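Local structure of probable benzoylformate decarboxylase (Rhodococcus jostii, 7ORX) at residues Ala219-Arg231 with Leu325-Pro339. The protein binds thiamine diphosphate and belongs to the family of thiamine diphosphate-dependent enzymes, built from three domains with parallel beta-sheets. Numbering follows the deposited sequence.
Sequences ANADAVLLAEKLR and LEILANMVKPSDRSP
Ala-219, at the N-cap of helix 220-230, rests against CD2 of Leu-325, which lies within helix 321-331; the two helices run alongside each other at 34° with their axes 8.3 Å apart. Asp-222 and Glu-326 lie side by side, pointing the same way, the carboxylate planes 14° apart and the charged atoms not in contact. Ala-223 also meets Leu-325 CD2. The small Ala-329 lets the helices close in, its CB lying against Asp-222 O and CB of Leu-226. With CG anti to the backbone N (chi1 179°), Leu-226 splits its methyls: CD2 meets Leu-325, while CD1 touches Val-332 CG2 at 3.7 Å, the two side chains crossing at about a right angle. Lys-229 bends over Val-332 so that NZ hydrogen-bonds Ala-329 O in its carbonyl plane (2.9 Å), and Lys-229 O accepts a hydrogen bond from Ser-335 N (3.1 Å). Leu-230 O takes an almost straight one from Arg-337 NH2 (2.9 Å). The helix closes in a Schellman motif at Arg-231, whose NE donates to Arg-337 O (3.2 Å), while Arg-231 NH1 and N hydrogen-bond Glu-228 O from opposite faces. Both helices belong to the central, Rossmann-like domain: Leu-226 also packs on strand 206-210, Leu-328 on helix 190-202, and Arg-337 NH1 bonds Ala-203 O in the link between that helix and strand.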
ATOM      1  N   ALA C 219     -33.769  10.621  10.520  1.00 69.43           N
ATOM      2  CA  ALA C 219     -34.502   9.913  11.591  1.00 69.25           C
ATOM      3  C   ALA C 219     -34.670  10.792  12.845  1.00 69.94           C
ATOM      4  O   ALA C 219     -34.973  10.232  13.910  1.00 68.19           O
ATOM      5  CB  ALA C 219     -33.753   8.660  11.919  1.00 68.52           C
ATOM      6  N   ASN C 220     -34.505  12.120  12.741  1.00 71.08           N
ATOM      7  CA  ASN C 220     -34.592  13.065  13.887  1.00 71.04           C
ATOM      8  C   ASN C 220     -35.932  12.874  14.608  1.00 70.56           C
ATOM      9  O   ASN C 220     -35.898  12.663  15.835  1.00 68.03           O
ATOM     10  CB  ASN C 220     -34.324  14.489  13.424  1.00 72.73           C
ATOM     11  CG  ASN C 220     -33.009  14.616  12.683  1.00 74.82           C
ATOM     12  OD1 ASN C 220     -32.860  14.008  11.619  1.00 74.06           O
ATOM     13  ND2 ASN C 220     -32.069  15.386  13.250  1.00 72.60           N
ATOM     14  N   ALA C 221     -37.041  12.848  13.866  1.00 73.02           N
ATOM     15  CA  ALA C 221     -38.432  12.671  14.364  1.00 76.08           C
ATOM     16  C   ALA C 221     -38.634  11.343  15.120  1.00 77.83           C
ATOM     17  O   ALA C 221     -39.370  11.371  16.153  1.00 79.25           O
ATOM     18  CB  ALA C 221     -39.408  12.735  13.217  1.00 77.56           C
ATOM     19  N   ASP C 222     -38.057  10.235  14.631  1.00 76.21           N
ATOM     20  CA  ASP C 222     -38.242   8.890  15.238  1.00 77.20           C
ATOM     21  C   ASP C 222     -37.388   8.777  16.510  1.00 73.05           C
ATOM     22  O   ASP C 222     -37.808   8.142  17.469  1.00 70.14           O
ATOM     23  CB  ASP C 222     -37.924   7.784  14.215  1.00 80.97           C
ATOM     24  CG  ASP C 222     -38.893   7.776  13.031  1.00 88.02           C
ATOM     25  OD1 ASP C 222     -40.117   7.785  13.295  1.00 94.55           O
ATOM     26  OD2 ASP C 222     -38.434   7.703  11.845  1.00 93.90           O
ATOM     27  N   ALA C 223     -36.203   9.362  16.517  1.00 71.21           N
ATOM     28  CA  ALA C 223     -35.398   9.510  17.737  1.00 71.84           C
ATOM     29  C   ALA C 223     -36.223  10.290  18.774  1.00 72.76           C
ATOM     30  O   ALA C 223     -36.239   9.897  19.956  1.00 73.66           O
ATOM     31  CB  ALA C 223     -34.148  10.252  17.407  1.00 73.80           C
ATOM     32  N   VAL C 224     -36.890  11.367  18.348  1.00 71.09           N
ATOM     33  CA  VAL C 224     -37.740  12.189  19.251  1.00 71.28           C
ATOM     34  C   VAL C 224     -38.816  11.282  19.821  1.00 71.09           C
ATOM     35  O   VAL C 224     -38.978  11.266  21.052  1.00 71.66           O
ATOM     36  CB  VAL C 224     -38.347  13.426  18.569  1.00 71.75           C
ATOM     37  CG1 VAL C 224     -39.577  13.909  19.311  1.00 73.27           C
ATOM     38  CG2 VAL C 224     -37.330  14.548  18.423  1.00 70.65           C
ATOM     39  N   LEU C 225     -39.522  10.550  18.957  1.00 71.39           N
ATOM     40  CA  LEU C 225     -40.696   9.772  19.412  1.00 70.38           C
ATOM     41  C   LEU C 225     -40.219   8.722  20.419  1.00 68.63           C
ATOM     42  O   LEU C 225     -40.887   8.492  21.428  1.00 68.09           O
ATOM     43  CB  LEU C 225     -41.379   9.177  18.192  1.00 72.58           C
ATOM     44  CG  LEU C 225     -42.570   8.270  18.504  1.00 75.42           C
ATOM     45  CD1 LEU C 225     -43.606   8.965  19.384  1.00 76.84           C
ATOM     46  CD2 LEU C 225     -43.185   7.783  17.216  1.00 75.83           C
ATOM     47  N   LEU C 226     -39.052   8.153  20.191  1.00 67.84           N
ATOM     48  CA  LEU C 226     -38.477   7.092  21.055  1.00 69.05           C
ATOM     49  C   LEU C 226     -38.116   7.669  22.423  1.00 69.61           C
ATOM     50  O   LEU C 226     -38.427   7.028  23.421  1.00 69.77           O
ATOM     51  CB  LEU C 226     -37.250   6.479  20.363  1.00 68.38           C
ATOM     52  CG  LEU C 226     -36.538   5.389  21.165  1.00 68.81           C
ATOM     53  CD1 LEU C 226     -37.505   4.255  21.507  1.00 68.68           C
ATOM     54  CD2 LEU C 226     -35.337   4.833  20.402  1.00 68.78           C
ATOM     55  N   ALA C 227     -37.470   8.841  22.462  1.00 70.93           N
ATOM     56  CA  ALA C 227     -37.172   9.565  23.712  1.00 72.58           C
ATOM     57  C   ALA C 227     -38.478   9.885  24.445  1.00 74.53           C
ATOM     58  O   ALA C 227     -38.489   9.704  25.677  1.00 78.00           O
ATOM     59  CB  ALA C 227     -36.367  10.812  23.423  1.00 73.90           C
ATOM     60  N   GLU C 228     -39.530  10.338  23.747  1.00 76.05           N
ATOM     61  CA  GLU C 228     -40.861  10.587  24.373  1.00 78.88           C
ATOM     62  C   GLU C 228     -41.375   9.294  25.016  1.00 78.93           C
ATOM     63  O   GLU C 228     -41.767   9.331  26.190  1.00 80.31           O
ATOM     64  CB  GLU C 228     -41.846  11.219  23.393  1.00 82.44           C
ATOM     65  CG  GLU C 228     -41.702  12.753  23.349  1.00 88.81           C
ATOM     66  CD  GLU C 228     -42.165  13.463  22.077  1.00 93.50           C
ATOM     67  OE1 GLU C 228     -42.646  12.732  21.119  1.00 97.89           O
ATOM     68  OE2 GLU C 228     -42.014  14.742  22.025  1.00 89.38           O
ATOM     69  N   LYS C 229     -41.301   8.165  24.317  1.00 79.79           N
ATOM     70  CA  LYS C 229     -41.902   6.899  24.811  1.00 81.59           C
ATOM     71  C   LYS C 229     -41.156   6.401  26.048  1.00 79.74           C
ATOM     72  O   LYS C 229     -41.807   5.859  26.945  1.00 78.35           O
ATOM     73  CB  LYS C 229     -41.874   5.810  23.728  1.00 83.77           C
ATOM     74  CG  LYS C 229     -42.715   6.157  22.518  1.00 86.99           C
ATOM     75  CD  LYS C 229     -43.663   5.066  22.110  1.00 91.50           C
ATOM     76  CE  LYS C 229     -44.654   5.507  21.059  1.00 93.89           C
ATOM     77  NZ  LYS C 229     -44.894   4.394  20.114  1.00 97.66           N
ATOM     78  N   LEU C 230     -39.832   6.536  26.075  1.00 78.76           N
ATOM     79  CA  LEU C 230     -38.991   6.054  27.202  1.00 79.73           C
ATOM     80  C   LEU C 230     -38.799   7.138  28.261  1.00 79.50           C
ATOM     81  O   LEU C 230     -38.104   6.845  29.234  1.00 81.89           O
ATOM     82  CB  LEU C 230     -37.630   5.628  26.656  1.00 80.29           C
ATOM     83  CG  LEU C 230     -37.638   4.368  25.802  1.00 80.70           C
ATOM     84  CD1 LEU C 230     -36.234   4.134  25.272  1.00 82.33           C
ATOM     85  CD2 LEU C 230     -38.135   3.166  26.599  1.00 80.13           C
ATOM     86  N   ARG C 231     -39.354   8.335  28.061  1.00 76.90           N
ATOM     87  CA  ARG C 231     -39.093   9.487  28.942  1.00 78.27           C
ATOM     88  C   ARG C 231     -37.593   9.546  29.239  1.00 77.02           C
ATOM     89  O   ARG C 231     -37.212   9.770  30.423  1.00 78.44           O
ATOM     90  CB  ARG C 231     -39.963   9.383  30.200  1.00 79.85           C
ATOM     91  CG  ARG C 231     -41.444   9.508  29.880  1.00 81.90           C
ATOM     92  CD  ARG C 231     -42.094   8.168  29.511  1.00 82.20           C
ATOM     93  NE  ARG C 231     -43.534   8.227  29.706  1.00 83.22           N
ATOM     94  CZ  ARG C 231     -44.444   8.468  28.779  1.00 83.59           C
ATOM     95  NH1 ARG C 231     -44.115   8.592  27.501  1.00 83.69           N
ATOM     96  NH2 ARG C 231     -45.705   8.542  29.146  1.00 85.50           N
ATOM     97  N   LEU C 325     -34.551   2.736  14.256  1.00 81.22           N
ATOM     98  CA  LEU C 325     -35.132   3.815  15.083  1.00 81.77           C
ATOM     99  C   LEU C 325     -36.634   3.944  14.814  1.00 82.52           C
ATOM    100  O   LEU C 325     -37.380   4.135  15.786  1.00 85.21           O
ATOM    101  CB  LEU C 325     -34.389   5.106  14.733  1.00 78.88           C
ATOM    102  CG  LEU C 325     -33.969   5.972  15.882  1.00 77.19           C
ATOM    103  CD1 LEU C 325     -33.463   5.166  17.050  1.00 76.91           C
ATOM    104  CD2 LEU C 325     -32.876   6.913  15.388  1.00 80.96           C
ATOM    105  N   GLU C 326     -37.037   3.883  13.545  1.00 81.95           N
ATOM    106  CA  GLU C 326     -38.457   3.950  13.115  1.00 85.64           C
ATOM    107  C   GLU C 326     -39.201   2.797  13.784  1.00 84.26           C
ATOM    108  O   GLU C 326     -40.217   3.055  14.438  1.00 82.74           O
ATOM    109  CB  GLU C 326     -38.560   3.912  11.588  1.00 91.62           C
ATOM    110  CG  GLU C 326     -39.988   3.892  11.074  1.00 97.89           C
ATOM    111  CD  GLU C 326     -40.197   3.660   9.570  1.00105.23           C
ATOM    112  OE1 GLU C 326     -39.210   3.781   8.787  1.00110.57           O
ATOM    113  OE2 GLU C 326     -41.361   3.356   9.169  1.00106.57           O
ATOM    114  N   ILE C 327     -38.687   1.574  13.638  1.00 84.07           N
ATOM    115  CA  ILE C 327     -39.314   0.342  14.199  1.00 83.83           C
ATOM    116  C   ILE C 327     -39.434   0.518  15.722  1.00 82.09           C
ATOM    117  O   ILE C 327     -40.563   0.317  16.247  1.00 81.80           O
ATOM    118  CB  ILE C 327     -38.538  -0.934  13.803  1.00 84.02           C
ATOM    119  CG1 ILE C 327     -39.031  -1.543  12.486  1.00 86.35           C
ATOM    120  CG2 ILE C 327     -38.586  -1.957  14.913  1.00 83.95           C
ATOM    121  CD1 ILE C 327     -37.986  -1.592  11.360  1.00 86.88           C
ATOM    122  N   LEU C 328     -38.338   0.867  16.408  1.00 78.13           N
ATOM    123  CA  LEU C 328     -38.329   0.872  17.884  1.00 78.44           C
ATOM    124  C   LEU C 328     -39.296   1.958  18.366  1.00 83.03           C
ATOM    125  O   LEU C 328     -40.027   1.720  19.335  1.00 86.61           O
ATOM    126  CB  LEU C 328     -36.934   1.199  18.391  1.00 77.32           C
ATOM    127  CG  LEU C 328     -35.837   0.182  18.177  1.00 75.69           C
ATOM    128  CD1 LEU C 328     -34.520   0.779  18.676  1.00 75.09           C
ATOM    129  CD2 LEU C 328     -36.166  -1.102  18.905  1.00 75.47           C
ATOM    130  N   ALA C 329     -39.261   3.124  17.732  1.00 84.56           N
ATOM    131  CA  ALA C 329     -40.077   4.300  18.088  1.00 85.93           C
ATOM    132  C   ALA C 329     -41.557   3.935  17.991  1.00 86.81           C
ATOM    133  O   ALA C 329     -42.336   4.400  18.830  1.00 88.30           O
ATOM    134  CB  ALA C 329     -39.739   5.459  17.180  1.00 85.89           C
ATOM    135  N   ASN C 330     -41.942   3.141  17.004  1.00 91.72           N
ATOM    136  CA  ASN C 330     -43.381   2.861  16.754  1.00 97.62           C
ATOM    137  C   ASN C 330     -43.853   1.667  17.593  1.00 96.28           C
ATOM    138  O   ASN C 330     -45.070   1.489  17.631  1.00102.68           O
ATOM    139  CB  ASN C 330     -43.684   2.726  15.259  1.00101.22           C
ATOM    140  CG  ASN C 330     -43.614   4.073  14.557  1.00106.78           C
ATOM    141  OD1 ASN C 330     -44.161   5.092  15.007  1.00103.28           O
ATOM    142  ND2 ASN C 330     -42.895   4.105  13.453  1.00112.14           N
ATOM    143  N   MET C 331     -42.966   0.932  18.284  1.00 93.46           N
ATOM    144  CA  MET C 331     -43.334  -0.363  18.910  1.00 94.14           C
ATOM    145  C   MET C 331     -42.986  -0.477  20.401  1.00 89.31           C
ATOM    146  O   MET C 331     -43.648  -1.317  21.074  1.00 86.11           O
ATOM    147  CB  MET C 331     -42.704  -1.518  18.141  1.00 99.73           C
ATOM    148  CG  MET C 331     -43.643  -2.110  17.116  1.00105.35           C
ATOM    149  SD  MET C 331     -42.949  -3.728  16.542  1.00118.68           S
ATOM    150  CE  MET C 331     -44.289  -4.380  15.534  1.00117.34           C
ATOM    151  N   VAL C 332     -42.044   0.300  20.938  1.00 87.06           N
ATOM    152  CA  VAL C 332     -41.831   0.350  22.422  1.00 86.01           C
ATOM    153  C   VAL C 332     -43.075   0.934  23.105  1.00 83.46           C
ATOM    154  O   VAL C 332     -43.712   1.837  22.526  1.00 80.04           O
ATOM    155  CB  VAL C 332     -40.562   1.103  22.847  1.00 84.34           C
ATOM    156  CG1 VAL C 332     -39.313   0.485  22.238  1.00 84.65           C
ATOM    157  CG2 VAL C 332     -40.657   2.561  22.520  1.00 86.91           C
ATOM    158  N   LYS C 333     -43.415   0.378  24.271  1.00 85.94           N
ATOM    159  CA  LYS C 333     -44.579   0.764  25.117  1.00 92.12           C
ATOM    160  C   LYS C 333     -44.189   2.028  25.882  1.00 88.34           C
ATOM    161  O   LYS C 333     -43.062   2.131  26.368  1.00 84.03           O
ATOM    162  CB  LYS C 333     -44.962  -0.363  26.099  1.00101.27           C
ATOM    163  CG  LYS C 333     -45.685  -1.582  25.515  1.00108.19           C
ATOM    164  CD  LYS C 333     -46.880  -1.243  24.591  1.00116.54           C
ATOM    165  CE  LYS C 333     -47.730  -0.013  24.947  1.00118.28           C
ATOM    166  NZ  LYS C 333     -48.911  -0.306  25.798  1.00119.13           N
ATOM    167  N   PRO C 334     -45.076   3.043  25.982  1.00 86.85           N
ATOM    168  CA  PRO C 334     -44.851   4.149  26.915  1.00 87.72           C
ATOM    169  C   PRO C 334     -44.475   3.601  28.305  1.00 85.56           C
ATOM    170  O   PRO C 334     -45.110   2.649  28.722  1.00 89.90           O
ATOM    171  CB  PRO C 334     -46.182   4.921  26.900  1.00 88.45           C
ATOM    172  CG  PRO C 334     -46.751   4.629  25.527  1.00 89.02           C
ATOM    173  CD  PRO C 334     -46.319   3.207  25.215  1.00 88.01           C
ATOM    174  N   SER C 335     -43.432   4.144  28.944  1.00 81.44           N
ATOM    175  CA  SER C 335     -42.883   3.650  30.231  1.00 81.19           C
ATOM    176  C   SER C 335     -43.569   4.334  31.446  1.00 82.16           C
ATOM    177  O   SER C 335     -44.236   5.458  31.319  1.00 78.98           O
ATOM    178  CB  SER C 335     -41.402   3.883  30.308  1.00 82.10           C
ATOM    179  OG  SER C 335     -40.703   3.357  29.200  1.00 80.96           O
ATOM    180  N   ASP C 336     -43.384   3.682  32.603  1.00 82.14           N
ATOM    181  CA  ASP C 336     -43.784   4.155  33.948  1.00 83.47           C
ATOM    182  C   ASP C 336     -42.663   5.071  34.488  1.00 80.32           C
ATOM    183  O   ASP C 336     -41.931   4.723  35.464  1.00 76.76           O
ATOM    184  CB  ASP C 336     -44.172   2.974  34.844  1.00 86.26           C
ATOM    185  CG  ASP C 336     -45.134   3.355  35.948  1.00 90.53           C
ATOM    186  OD1 ASP C 336     -45.687   4.487  35.921  1.00 95.56           O
ATOM    187  OD2 ASP C 336     -45.316   2.522  36.844  1.00 96.43           O
ATOM    188  N   ARG C 337     -42.562   6.225  33.837  1.00 79.23           N
ATOM    189  CA  ARG C 337     -41.825   7.446  34.220  1.00 77.83           C
ATOM    190  C   ARG C 337     -42.662   8.677  33.864  1.00 78.48           C
ATOM    191  O   ARG C 337     -43.372   8.591  32.871  1.00 77.44           O
ATOM    192  CB  ARG C 337     -40.531   7.464  33.410  1.00 77.35           C
ATOM    193  CG  ARG C 337     -39.294   7.124  34.218  1.00 78.39           C
ATOM    194  CD  ARG C 337     -38.689   5.769  33.968  1.00 78.75           C
ATOM    195  NE  ARG C 337     -38.410   5.581  32.556  1.00 78.19           N
ATOM    196  CZ  ARG C 337     -37.997   4.450  32.036  1.00 76.89           C
ATOM    197  NH1 ARG C 337     -37.774   3.418  32.833  1.00 76.95           N
ATOM    198  NH2 ARG C 337     -37.761   4.388  30.737  1.00 76.14           N
ATOM    199  N   SER C 338     -42.527   9.807  34.591  1.00 79.62           N
ATOM    200  CA  SER C 338     -43.205  11.083  34.236  1.00 78.80           C
ATOM    201  C   SER C 338     -42.520  11.674  33.010  1.00 78.06           C
ATOM    202  O   SER C 338     -41.298  11.608  32.913  1.00 76.87           O
ATOM    203  CB  SER C 338     -43.232  12.080  35.370  1.00 79.18           C
ATOM    204  OG  SER C 338     -43.756  11.518  36.562  1.00 79.42           O
ATOM    205  N   PRO C 339     -43.274  12.241  32.039  1.00 79.08           N
ATOM    206  CA  PRO C 339     -42.685  12.970  30.917  1.00 78.78           C
ATOM    207  C   PRO C 339     -41.729  14.042  31.424  1.00 77.36           C
ATOM    208  O   PRO C 339     -42.046  14.626  32.392  1.00 80.21           O
ATOM    209  CB  PRO C 339     -43.890  13.649  30.225  1.00 80.42           C
ATOM    210  CG  PRO C 339     -45.063  12.755  30.572  1.00 81.53           C
ATOM    211  CD  PRO C 339     -44.742  12.180  31.943  1.00 81.56           C
TER